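Local coordinates for protein scribble homolog (Homo sapiens, PDB 6EEY) that probably recognises C-terminal peptide ligands, such as the tail of the alpha1D-adrenergic receptor, through its PDZ domains as part of a cell-polarity scaffold, at residues A[15-20]-A[48-53]; A[19-24]-A[78-83]; A[40-45]-A[55-60]; A[64-69]-A[90-95]. The protein carries 1 engineered substitution. All blocks are in the same frame, centred on the assembly; numbering follows the deposited sequence.

In the fold
All four contacts lie in one PDZ domain. Interaction 2, between strand 19-23 and helix 76-83, is buried and made entirely of apolar side chains; the other three are partly buried and mix backbone bonds with carbon packing. Interactions 1 and 2 share Ile19 and both use strand 19-23, one at the loop leading into it and the other along its length. Interaction 1 alone contains a salt bridge, at its outer side. In interaction 3 a loop without regular structure holds strand 40-45 by one backbone bond, whereas interaction 4 is antiparallel strand pairing interrupted by a bulge. Leu17 from interaction 1 packs on Val92 and Leu90 of interaction 4, and Leu57 from interaction 3 approaches Val92 and Val94.

Interaction 1 (A[15-20]-A[48-53]); sequences EGLGIS and TGAAGR. Engineered in segment 15-20: Gly16 (natural residue Arg).
The carboxylate of Glu15 and the guanidinium of Arg53 approach from opposite directions, their planes 24° apart, and form a two-pronged, end-on salt bridge. Arg53 NH1 donates to Glu15 OE1 at 2.8 Å, and Arg53 NH2 to Glu15 OE2 at the same 2.8 Å. Each oxygen offers its syn lone pair, and both lie nearly in the guanidinium plane. Glu15 spans the distance because CG is anti to the backbone N (chi1 -175°) and the rest of the chain is extended. Arg53 instead bends at chi3 (-56°), which brings its head back across the first turn of its own helix: Ala50 CA lies 3.5 Å above one guanidinium face, and NH2 also donates to Thr48 O. Ala12 N adds a further bond to Glu15 OE1.

Leu17, Gly18 and Ile19 match the Leu-Gly-hydrophobic part of the GLGF-type loop, which in PDZ domains receives the ligand's C-terminal carboxylate and probably does so here; Gly16 just before them is engineered, the natural residue being arginine. The loop is tied to the start of helix 50-54, whose N-cap is Gly49. Ala51 N donates to Leu17 O at 2.9 Å, nearly along the C=O axis. One water accepts from Ala50 N and donates to Glu15 OE2 and Gly16 O; a second accepts from Gly52 N and donates to Gly18 O. The backbones come close at two glycines, Gly18 and Gly49. Ala51 CB packs against Leu17 of the loop and Ile19 at the start of the strand, 4.0 Å from Leu17 CG and, tighter than usual, 3.5 Å from Ile19 CG2.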
loop_
_atom_site.group_PDB
_atom_site.type_symbol
_atom_site.label_atom_id
_atom_site.label_comp_id
_atom_site.label_asym_id
_atom_site.label_seq_id
_atom_site.Cartn_x
_atom_site.Cartn_y
_atom_site.Cartn_z
ATOM N N GLU A 15 -10.654 6.873 -9.172
ATOM C CA GLU A 15 -10.848 6.078 -7.969
ATOM C C GLU A 15 -9.510 5.733 -7.334
ATOM O O GLU A 15 -8.501 5.610 -8.018
ATOM C CB GLU A 15 -11.534 4.787 -8.428
ATOM C CG GLU A 15 -11.953 3.834 -7.377
ATOM C CD GLU A 15 -12.401 2.474 -7.919
ATOM O OE1 GLU A 15 -12.282 2.154 -9.128
ATOM O OE2 GLU A 15 -12.901 1.719 -7.079
ATOM N N GLY A 16 -9.502 5.537 -6.021
ATOM C CA GLY A 16 -8.334 5.016 -5.345
ATOM C C GLY A 16 -8.291 3.498 -5.385
ATOM O O GLY A 16 -9.190 2.829 -5.887
ATOM N N LEU A 17 -7.230 2.932 -4.817
ATOM C CA LEU A 17 -7.113 1.483 -4.824
ATOM C C LEU A 17 -8.134 0.825 -3.909
ATOM O O LEU A 17 -8.475 -0.338 -4.125
ATOM C CB LEU A 17 -5.697 1.078 -4.430
ATOM C CG LEU A 17 -5.427 -0.422 -4.513
ATOM C CD1 LEU A 17 -5.629 -0.988 -5.905
ATOM C CD2 LEU A 17 -4.006 -0.681 -4.066
ATOM N N GLY A 18 -8.637 1.528 -2.908
ATOM C CA GLY A 18 -9.602 0.939 -2.013
ATOM C C GLY A 18 -9.018 0.043 -0.948
ATOM O O GLY A 18 -9.632 -0.958 -0.589
ATOM N N ILE A 19 -7.839 0.369 -0.438
ATOM C CA ILE A 19 -7.253 -0.349 0.682
ATOM C C ILE A 19 -6.940 0.637 1.783
ATOM O O ILE A 19 -6.777 1.832 1.554
ATOM C CB ILE A 19 -5.993 -1.140 0.317
ATOM C CG1 ILE A 19 -4.862 -0.230 -0.150
ATOM C CG2 ILE A 19 -6.329 -2.169 -0.733
ATOM C CD1 ILE A 19 -3.532 -0.945 -0.266
ATOM N N SER A 20 -6.862 0.125 2.997
ATOM C CA SER A 20 -6.329 0.860 4.128
ATOM C C SER A 20 -4.962 0.292 4.448
ATOM O O SER A 20 -4.706 -0.895 4.258
ATOM C CB SER A 20 -7.218 0.711 5.350
ATOM O OG SER A 20 -8.571 0.870 4.983
ATOM N N THR A 48 -15.898 -3.384 -2.281
ATOM C CA THR A 48 -16.349 -2.762 -3.516
ATOM C C THR A 48 -15.305 -1.860 -4.155
ATOM O O THR A 48 -15.560 -1.322 -5.242
ATOM C CB THR A 48 -17.649 -1.960 -3.338
ATOM O OG1 THR A 48 -17.425 -0.843 -2.485
ATOM C CG2 THR A 48 -18.781 -2.807 -2.812
ATOM N N GLY A 49 -14.160 -1.669 -3.520
ATOM C CA GLY A 49 -13.086 -0.914 -4.123
ATOM C C GLY A 49 -12.285 -1.734 -5.117
ATOM O O GLY A 49 -12.494 -2.924 -5.318
ATOM N N ALA A 50 -11.318 -1.081 -5.746
ATOM C CA ALA A 50 -10.626 -1.702 -6.871
ATOM C C ALA A 50 -9.856 -2.943 -6.449
ATOM O O ALA A 50 -9.876 -3.962 -7.149
ATOM C CB ALA A 50 -9.717 -0.677 -7.549
ATOM N N ALA A 51 -9.171 -2.885 -5.312
ATOM C CA ALA A 51 -8.433 -4.049 -4.848
ATOM C C ALA A 51 -9.368 -5.200 -4.525
ATOM O O ALA A 51 -9.056 -6.358 -4.806
ATOM C CB ALA A 51 -7.616 -3.670 -3.615
ATOM N N GLY A 52 -10.512 -4.889 -3.932
ATOM C CA GLY A 52 -11.485 -5.922 -3.629
ATOM C C GLY A 52 -12.033 -6.570 -4.878
ATOM O O GLY A 52 -12.148 -7.796 -4.953
ATOM N N ARG A 53 -12.358 -5.761 -5.885
ATOM C CA ARG A 53 -12.901 -6.288 -7.130
ATOM C C ARG A 53 -11.895 -7.175 -7.838
ATOM O O ARG A 53 -12.258 -8.196 -8.433
ATOM C CB ARG A 53 -13.307 -5.138 -8.055
ATOM C CG ARG A 53 -14.392 -4.263 -7.493
ATOM C CD ARG A 53 -14.949 -3.343 -8.531
ATOM N NE ARG A 53 -13.974 -2.488 -9.182
ATOM C CZ ARG A 53 -13.663 -1.252 -8.811
ATOM N NH1 ARG A 53 -12.789 -0.586 -9.521
ATOM N NH2 ARG A 53 -14.206 -0.702 -7.740
HETATM O O HOH W 1 -11.472 1.745 -4.935
HETATM O O HOH W 2 -10.793 -2.466 -2.591
#

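Interaction 2 (A[19-24]-A[78-83]); sequences ISIRGG and EAVQLL
Ile21 reaches from strand 19-23 to helix 76-83, meeting Ala79, Val80 and Leu83. Its CB points toward the helix and branches at once. CG2 packs against Leu83 CD1 at 3.9 Å. The other branch, CG1, stands between the backbone N and the carbonyl carbon (chi1 56°), a position that carries the terminal CD1 in among the helix side chains. There CD1 lies 3.5 Å from Ala79 CB, 4.1 Å from Leu83 CD1 and 4.2 Å from Val80 CG2. Ile21 and Leu83 thus extend toward each other and meet tip to tip. Ile19 crosses Leu83 at about a right angle, with Ile19 CD1 4.0 Å from Leu83 CD2.

Strand and helix run nearly antiparallel, at 154°, with axes 9.6 Å apart at their closest. In PDZ domains these two elements flank the groove in which a ligand's C-terminal tail is held. Leu63 and Ile40 also pack on Ile21, and Val66 on Leu83. Every touching atom across this pair of segments is carbon, and their spacing is probably set by side-chain bulk, while a backbone bond from Leu83 to Leu17 ties the helix end to the loop before the strand. The lining is consistent with a groove that accepts apolar ligand side chains.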
loop_
_atom_site.group_PDB
_atom_site.type_symbol
_atom_site.label_atom_id
_atom_site.label_comp_id
_atom_site.label_asym_id
_atom_site.label_seq_id
_atom_site.Cartn_x
_atom_site.Cartn_y
_atom_site.Cartn_z
ATOM N N ILE A 19 -7.839 0.369 -0.438
ATOM C CA ILE A 19 -7.253 -0.349 0.682
ATOM C C ILE A 19 -6.940 0.637 1.783
ATOM O O ILE A 19 -6.777 1.832 1.554
ATOM C CB ILE A 19 -5.993 -1.140 0.317
ATOM C CG1 ILE A 19 -4.862 -0.230 -0.150
ATOM C CG2 ILE A 19 -6.329 -2.169 -0.733
ATOM C CD1 ILE A 19 -3.532 -0.945 -0.266
ATOM N N SER A 20 -6.862 0.125 2.997
ATOM C CA SER A 20 -6.329 0.860 4.128
ATOM C C SER A 20 -4.962 0.292 4.448
ATOM O O SER A 20 -4.706 -0.895 4.258
ATOM C CB SER A 20 -7.218 0.711 5.350
ATOM O OG SER A 20 -8.571 0.870 4.983
ATOM N N ILE A 21 -4.089 1.155 4.944
ATOM C CA ILE A 21 -2.726 0.779 5.271
ATOM C C ILE A 21 -2.397 1.187 6.695
ATOM O O ILE A 21 -2.994 2.101 7.263
ATOM C CB ILE A 21 -1.694 1.363 4.285
ATOM C CG1 ILE A 21 -1.818 2.885 4.218
ATOM C CG2 ILE A 21 -1.888 0.728 2.921
ATOM C CD1 ILE A 21 -0.694 3.556 3.476
ATOM N N ARG A 22 -1.412 0.502 7.253
ATOM C CA ARG A 22 -0.865 0.826 8.553
ATOM C C ARG A 22 0.644 0.719 8.468
ATOM O O ARG A 22 1.198 0.143 7.530
ATOM C CB ARG A 22 -1.368 -0.135 9.626
ATOM C CG ARG A 22 -0.982 -1.563 9.356
ATOM C CD ARG A 22 -1.453 -2.522 10.451
ATOM N NE ARG A 22 -1.118 -3.889 10.097
ATOM C CZ ARG A 22 0.074 -4.448 10.279
ATOM N NH1 ARG A 22 0.281 -5.690 9.881
ATOM N NH2 ARG A 22 1.064 -3.770 10.847
ATOM N N GLY A 23 1.318 1.247 9.487
ATOM C CA GLY A 23 2.748 1.102 9.620
ATOM C C GLY A 23 3.487 2.354 9.236
ATOM O O GLY A 23 2.951 3.458 9.351
ATOM N N GLY A 24 4.707 2.198 8.750
ATOM C CA GLY A 24 5.550 3.341 8.468
ATOM C C GLY A 24 6.451 3.687 9.631
ATOM O O GLY A 24 6.608 2.929 10.590
ATOM N N GLU A 78 0.959 10.615 2.624
ATOM C CA GLU A 78 1.575 10.573 1.309
ATOM C C GLU A 78 1.399 9.206 0.662
ATOM O O GLU A 78 1.217 9.097 -0.561
ATOM C CB GLU A 78 3.054 10.879 1.418
ATOM C CG GLU A 78 3.371 12.321 1.686
ATOM C CD GLU A 78 4.825 12.515 2.059
ATOM O OE1 GLU A 78 5.218 12.084 3.169
ATOM O OE2 GLU A 78 5.580 13.054 1.224
ATOM N N ALA A 79 1.461 8.150 1.457
ATOM C CA ALA A 79 1.217 6.818 0.916
ATOM C C ALA A 79 -0.225 6.675 0.475
ATOM O O ALA A 79 -0.505 6.137 -0.597
ATOM C CB ALA A 79 1.576 5.770 1.961
ATOM N N VAL A 80 -1.158 7.178 1.269
ATOM C CA VAL A 80 -2.558 7.165 0.860
ATOM C C VAL A 80 -2.751 7.944 -0.429
ATOM O O VAL A 80 -3.510 7.528 -1.314
ATOM C CB VAL A 80 -3.438 7.695 1.999
ATOM C CG1 VAL A 80 -4.846 7.944 1.498
ATOM C CG2 VAL A 80 -3.460 6.696 3.131
ATOM N N GLN A 81 -2.084 9.086 -0.569
ATOM C CA GLN A 81 -2.193 9.842 -1.805
ATOM C C GLN A 81 -1.685 9.046 -2.998
ATOM O O GLN A 81 -2.287 9.095 -4.074
ATOM C CB GLN A 81 -1.451 11.167 -1.675
ATOM C CG GLN A 81 -1.450 11.971 -2.969
ATOM C CD GLN A 81 -2.850 12.251 -3.489
ATOM O OE1 GLN A 81 -3.673 12.839 -2.788
ATOM N NE2 GLN A 81 -3.130 11.817 -4.722
ATOM N N LEU A 82 -0.584 8.316 -2.847
ATOM C CA LEU A 82 -0.129 7.462 -3.937
ATOM C C LEU A 82 -1.196 6.442 -4.294
ATOM O O LEU A 82 -1.405 6.146 -5.469
ATOM C CB LEU A 82 1.187 6.779 -3.588
ATOM C CG LEU A 82 2.423 7.653 -3.775
ATOM C CD1 LEU A 82 3.608 7.019 -3.089
ATOM C CD2 LEU A 82 2.721 7.869 -5.250
ATOM N N LEU A 83 -1.878 5.895 -3.292
ATOM C CA LEU A 83 -2.926 4.907 -3.536
ATOM C C LEU A 83 -4.154 5.518 -4.186
ATOM O O LEU A 83 -5.022 4.764 -4.639
ATOM C CB LEU A 83 -3.284 4.204 -2.234
ATOM C CG LEU A 83 -2.197 3.279 -1.689
ATOM C CD1 LEU A 83 -2.441 2.941 -0.233
ATOM C CD2 LEU A 83 -2.118 2.017 -2.529
#

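Interaction 3 (A[40-45]-A[55-60]); sequences IFISKV and GRLRVG
Ile42 turns CG1 anti to its own carbonyl carbon (chi1 -58°) and carries on extended (chi2 -174°), which lays CD1 across Leu57 at about a right angle, 4.2 Å from Leu57 CD2. Nearer the backbone, Ile42 CB lies 3.6 Å from Arg58 O. This is how strand 40-45 of the PDZ sheet is covered by the loop that joins helix 50-54 to strand 62-66. Leu57 also packs on Leu7 and Ile9 of strand 5-10, so the loop side chain links two parts of the domain.

The backbone fixes the loop at one point. Gly60 N donates to Ile42 O at 2.8 Å with an N-H...O angle of 169°, and Val59 CA approaches the same oxygen at 3.5 Å in a CA-H...O contact. The strand then carries a classic beta bulge, Ser43 and Lys44 both facing Ser20 of strand 19-23. Val59 packs against this irregular part: its CG2 comes within 3.5 Å of Ser43 O and also touches Lys44 CA. Val45 points toward the loop as well, with CG2 3.9 Å from Leu57 O, and its side chain also rests on Ala51 of helix 50-54. At the other end Gly60 O approaches the edge of the Phe41 ring, near its plane.

Inside the loop, Arg58 folds back on its own backbone. NH1 donates to both Gly55 O and Leu57 O, in each case from above the carbonyl plane, and Leu57 O lies in the guanidinium plane, 2.9 Å from Arg58 NH1.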
loop_
_atom_site.group_PDB
_atom_site.type_symbol
_atom_site.label_atom_id
_atom_site.label_comp_id
_atom_site.label_asym_id
_atom_site.label_seq_id
_atom_site.Cartn_x
_atom_site.Cartn_y
_atom_site.Cartn_z
ATOM N N ILE A 40 5.070 -0.866 5.715
ATOM C CA ILE A 40 3.678 -0.531 5.479
ATOM C C ILE A 40 2.959 -1.821 5.127
ATOM O O ILE A 40 3.447 -2.595 4.294
ATOM C CB ILE A 40 3.547 0.470 4.326
ATOM C CG1 ILE A 40 4.279 1.768 4.645
ATOM C CG2 ILE A 40 2.083 0.721 4.013
ATOM C CD1 ILE A 40 3.818 2.425 5.874
ATOM N N PHE A 41 1.803 -2.046 5.739
ATOM C CA PHE A 41 1.021 -3.249 5.534
ATOM C C PHE A 41 -0.415 -2.900 5.215
ATOM O O PHE A 41 -0.937 -1.887 5.671
ATOM C CB PHE A 41 1.035 -4.138 6.780
ATOM C CG PHE A 41 2.400 -4.623 7.134
ATOM C CD1 PHE A 41 3.245 -3.849 7.901
ATOM C CD2 PHE A 41 2.849 -5.834 6.669
ATOM C CE1 PHE A 41 4.524 -4.292 8.217
ATOM C CE2 PHE A 41 4.133 -6.279 6.976
ATOM C CZ PHE A 41 4.968 -5.492 7.751
ATOM N N ILE A 42 -1.051 -3.753 4.440
ATOM C CA ILE A 42 -2.467 -3.582 4.142
ATOM C C ILE A 42 -3.275 -3.978 5.364
ATOM O O ILE A 42 -3.146 -5.102 5.859
ATOM C CB ILE A 42 -2.884 -4.429 2.929
ATOM C CG1 ILE A 42 -2.041 -4.046 1.718
ATOM C CG2 ILE A 42 -4.373 -4.274 2.671
ATOM C CD1 ILE A 42 -2.480 -4.723 0.431
ATOM N N SER A 43 -4.130 -3.067 5.836
ATOM C CA SER A 43 -4.945 -3.336 7.008
ATOM C C SER A 43 -6.413 -3.556 6.692
ATOM O O SER A 43 -7.121 -4.133 7.525
ATOM C CB SER A 43 -4.808 -2.201 8.026
ATOM O OG SER A 43 -5.181 -1.006 7.396
ATOM N N LYS A 44 -6.881 -3.155 5.514
ATOM C CA LYS A 44 -8.250 -3.390 5.094
ATOM C C LYS A 44 -8.283 -3.401 3.575
ATOM O O LYS A 44 -7.553 -2.656 2.916
ATOM C CB LYS A 44 -9.188 -2.299 5.615
ATOM C CG LYS A 44 -9.249 -2.151 7.122
ATOM C CD LYS A 44 -10.296 -1.117 7.509
ATOM C CE LYS A 44 -10.414 -0.973 9.014
ATOM N NZ LYS A 44 -11.348 0.138 9.365
ATOM N N VAL A 45 -9.147 -4.247 3.027
ATOM C CA VAL A 45 -9.475 -4.234 1.611
ATOM C C VAL A 45 -10.973 -3.996 1.503
ATOM O O VAL A 45 -11.764 -4.834 1.933
ATOM C CB VAL A 45 -9.078 -5.541 0.920
ATOM C CG1 VAL A 45 -9.500 -5.502 -0.540
ATOM C CG2 VAL A 45 -7.600 -5.783 1.040
ATOM N N GLY A 55 -9.507 -8.936 -6.421
ATOM C CA GLY A 55 -9.543 -10.174 -5.683
ATOM C C GLY A 55 -8.218 -10.688 -5.177
ATOM O O GLY A 55 -8.211 -11.625 -4.377
ATOM N N ARG A 56 -7.103 -10.104 -5.582
ATOM C CA ARG A 56 -5.807 -10.659 -5.206
ATOM C C ARG A 56 -5.302 -10.133 -3.867
ATOM O O ARG A 56 -4.848 -10.916 -3.028
ATOM C CB ARG A 56 -4.776 -10.382 -6.303
ATOM C CG ARG A 56 -5.000 -11.223 -7.528
ATOM C CD ARG A 56 -4.019 -10.886 -8.619
ATOM N NE ARG A 56 -4.285 -9.563 -9.182
ATOM C CZ ARG A 56 -3.537 -8.979 -10.106
ATOM N NH1 ARG A 56 -2.454 -9.576 -10.580
ATOM N NH2 ARG A 56 -3.890 -7.800 -10.574
ATOM N N LEU A 57 -5.353 -8.822 -3.641
ATOM C CA LEU A 57 -4.756 -8.278 -2.432
ATOM C C LEU A 57 -5.539 -8.703 -1.202
ATOM O O LEU A 57 -6.757 -8.877 -1.236
ATOM C CB LEU A 57 -4.702 -6.763 -2.508
ATOM C CG LEU A 57 -3.753 -6.187 -3.551
ATOM C CD1 LEU A 57 -3.859 -4.679 -3.549
ATOM C CD2 LEU A 57 -2.323 -6.604 -3.315
ATOM N N ARG A 58 -4.811 -8.845 -0.098
ATOM C CA ARG A 58 -5.361 -9.262 1.177
ATOM C C ARG A 58 -4.748 -8.426 2.287
ATOM O O ARG A 58 -3.622 -7.924 2.179
ATOM C CB ARG A 58 -5.056 -10.742 1.467
ATOM C CG ARG A 58 -5.796 -11.720 0.594
ATOM C CD ARG A 58 -7.249 -11.749 1.018
ATOM N NE ARG A 58 -8.035 -12.716 0.264
ATOM C CZ ARG A 58 -8.454 -12.521 -0.978
ATOM N NH1 ARG A 58 -8.169 -11.402 -1.612
ATOM N NH2 ARG A 58 -9.184 -13.440 -1.587
ATOM N N VAL A 59 -5.500 -8.325 3.376
ATOM C CA VAL A 59 -4.953 -7.833 4.625
ATOM C C VAL A 59 -3.708 -8.604 4.968
ATOM O O VAL A 59 -3.640 -9.823 4.787
ATOM C CB VAL A 59 -6.018 -7.953 5.731
ATOM C CG1 VAL A 59 -5.402 -7.703 7.087
ATOM C CG2 VAL A 59 -7.169 -6.986 5.463
ATOM N N GLY A 60 -2.708 -7.883 5.449
ATOM C CA GLY A 60 -1.478 -8.472 5.919
ATOM C C GLY A 60 -0.338 -8.399 4.938
ATOM O O GLY A 60 0.815 -8.606 5.337
#

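Interaction 4 (A[64-69]-A[90-95]); sequences LEVNQQ and LTVLVC
Strands 62-66 and 89-94 pair antiparallel in the PDZ sheet, their axes 178° apart in direction, and Leu64 to Gln68 lie against Leu90 to Leu93. Leu64 and Glu65 both face Leu93, a classic beta bulge, so Leu93 is bonded to two neighbours: Leu64 N donates to Leu93 O at 2.8 Å, and Leu93 N to Glu65 O at 3.0 Å. The side chains of Glu65 and Leu93 run side by side in the same direction, and Leu93 CD2 rests against the end of the glutamate, 3.7 Å from Glu65 CD. Val66 and Val92 form the next, non-hydrogen-bonded pair, on the opposite face of the sheet. That face is turned to helix 76-83, where Leu82 and Leu83 touch Val66; Leu90 approaches too, its CD2 3.9 Å from Val66 CG1.

Past Val66 the strand ends in a type I' beta turn, Val66 to Gln69, but the bonding to strand 89-94 goes on at Asn67, half of it through the side chain. Asn67 N donates to Thr91 O at 2.8 Å, and Thr91 N donates in return to Asn67 OD1 at 2.9 Å, almost straight at 178°. Asn67 CG lies anti to the carbonyl carbon (chi1 -73°), which brings the side chain across that of Leu90 at about a right angle and lets OD1 act in place of a backbone oxygen. Gln68 reaches back over Thr91, with NE2 3.7 Å from Thr91 CG2 and hydrogen-bonded to Glu6. Strand 5-10 pairs with the other side of strand 89-94, which therefore lies between two neighbours in the curled antiparallel sheet of the PDZ fold.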
loop_
_atom_site.group_PDB
_atom_site.type_symbol
_atom_site.label_atom_id
_atom_site.label_comp_id
_atom_site.label_asym_id
_atom_site.label_seq_id
_atom_site.Cartn_x
_atom_site.Cartn_y
_atom_site.Cartn_z
ATOM N N LEU A 64 5.439 -2.354 -0.544
ATOM C CA LEU A 64 6.745 -1.728 -0.691
ATOM C C LEU A 64 6.744 -0.526 -1.618
ATOM O O LEU A 64 7.498 0.428 -1.382
ATOM C CB LEU A 64 7.769 -2.729 -1.215
ATOM C CG LEU A 64 8.114 -3.876 -0.269
ATOM C CD1 LEU A 64 8.958 -4.917 -0.959
ATOM C CD2 LEU A 64 8.853 -3.368 0.959
ATOM N N GLU A 65 5.938 -0.550 -2.669
ATOM C CA GLU A 65 5.919 0.512 -3.647
ATOM C C GLU A 65 4.507 0.644 -4.177
ATOM O O GLU A 65 3.760 -0.337 -4.243
ATOM C CB GLU A 65 6.813 0.244 -4.862
ATOM C CG GLU A 65 8.263 0.074 -4.519
ATOM C CD GLU A 65 9.171 -0.073 -5.727
ATOM O OE1 GLU A 65 10.400 -0.032 -5.524
ATOM O OE2 GLU A 65 8.687 -0.216 -6.859
ATOM N N VAL A 66 4.175 1.853 -4.587
ATOM C CA VAL A 66 2.949 2.141 -5.319
ATOM C C VAL A 66 3.377 2.916 -6.547
ATOM O O VAL A 66 4.113 3.897 -6.434
ATOM C CB VAL A 66 1.979 2.978 -4.469
ATOM C CG1 VAL A 66 0.737 3.357 -5.256
ATOM C CG2 VAL A 66 1.565 2.214 -3.231
ATOM N N ASN A 67 2.935 2.476 -7.712
ATOM C CA ASN A 67 3.295 3.110 -8.978
ATOM C C ASN A 67 4.800 3.354 -9.069
ATOM O O ASN A 67 5.271 4.435 -9.453
ATOM C CB ASN A 67 2.481 4.377 -9.232
ATOM C CG ASN A 67 1.041 4.066 -9.601
ATOM O OD1 ASN A 67 0.703 2.927 -9.921
ATOM N ND2 ASN A 67 0.193 5.075 -9.589
ATOM N N GLN A 68 5.549 2.316 -8.696
ATOM C CA GLN A 68 6.997 2.244 -8.823
ATOM C C GLN A 68 7.740 3.094 -7.826
ATOM O O GLN A 68 8.954 3.227 -7.948
ATOM C CB GLN A 68 7.498 2.620 -10.222
ATOM C CG GLN A 68 6.688 2.035 -11.351
ATOM C CD GLN A 68 6.781 0.541 -11.405
ATOM O OE1 GLN A 68 7.837 -0.031 -11.148
ATOM N NE2 GLN A 68 5.671 -0.113 -11.742
ATOM N N GLN A 69 7.060 3.675 -6.848
ATOM C CA GLN A 69 7.673 4.583 -5.891
ATOM C C GLN A 69 7.694 3.954 -4.511
ATOM O O GLN A 69 6.677 3.466 -4.023
ATOM C CB GLN A 69 6.916 5.899 -5.884
ATOM C CG GLN A 69 7.056 6.602 -7.225
ATOM C CD GLN A 69 5.948 7.580 -7.502
ATOM O OE1 GLN A 69 5.901 8.659 -6.913
ATOM N NE2 GLN A 69 5.034 7.205 -8.397
ATOM N N LEU A 90 -3.458 0.864 -11.315
ATOM C CA LEU A 90 -2.510 1.266 -10.294
ATOM C C LEU A 90 -1.673 0.038 -9.998
ATOM O O LEU A 90 -2.196 -1.076 -9.932
ATOM C CB LEU A 90 -3.252 1.793 -9.073
ATOM C CG LEU A 90 -2.340 2.324 -7.968
ATOM C CD1 LEU A 90 -2.951 3.558 -7.330
ATOM C CD2 LEU A 90 -2.090 1.244 -6.925
ATOM N N THR A 91 -0.381 0.224 -9.812
ATOM C CA THR A 91 0.521 -0.898 -9.586
ATOM C C THR A 91 1.016 -0.882 -8.150
ATOM O O THR A 91 1.305 0.178 -7.590
ATOM C CB THR A 91 1.685 -0.836 -10.575
ATOM O OG1 THR A 91 1.177 -0.976 -11.913
ATOM C CG2 THR A 91 2.722 -1.903 -10.307
ATOM N N VAL A 92 1.100 -2.057 -7.558
ATOM C CA VAL A 92 1.660 -2.190 -6.226
ATOM C C VAL A 92 2.737 -3.254 -6.253
ATOM O O VAL A 92 2.658 -4.233 -7.009
ATOM C CB VAL A 92 0.606 -2.529 -5.152
ATOM C CG1 VAL A 92 -0.368 -1.362 -4.989
ATOM C CG2 VAL A 92 -0.130 -3.817 -5.481
ATOM N N LEU A 93 3.712 -3.092 -5.388
ATOM C CA LEU A 93 4.749 -4.092 -5.150
ATOM C C LEU A 93 4.548 -4.597 -3.738
ATOM O O LEU A 93 4.627 -3.812 -2.785
ATOM C CB LEU A 93 6.135 -3.469 -5.290
ATOM C CG LEU A 93 7.314 -4.437 -5.282
ATOM C CD1 LEU A 93 7.305 -5.306 -6.539
ATOM C CD2 LEU A 93 8.630 -3.702 -5.166
ATOM N N VAL A 94 4.245 -5.881 -3.601
ATOM C CA VAL A 94 3.841 -6.436 -2.330
ATOM C C VAL A 94 4.590 -7.727 -2.063
ATOM O O VAL A 94 5.194 -8.324 -2.950
ATOM C CB VAL A 94 2.327 -6.724 -2.264
ATOM C CG1 VAL A 94 1.541 -5.472 -2.408
ATOM C CG2 VAL A 94 1.895 -7.722 -3.322
ATOM N N CYS A 95 4.504 -8.170 -0.818
ATOM C CA CYS A 95 4.892 -9.529 -0.476
ATOM C C CYS A 95 4.181 -10.011 0.789
ATOM O O CYS A 95 3.521 -9.258 1.508
ATOM C CB CYS A 95 6.404 -9.608 -0.309
ATOM S SG CYS A 95 6.945 -8.732 1.128
ATOM O OXT CYS A 95 4.250 -11.207 1.111
HETATM O O HOH W 3 4.544 -0.166 -7.729
#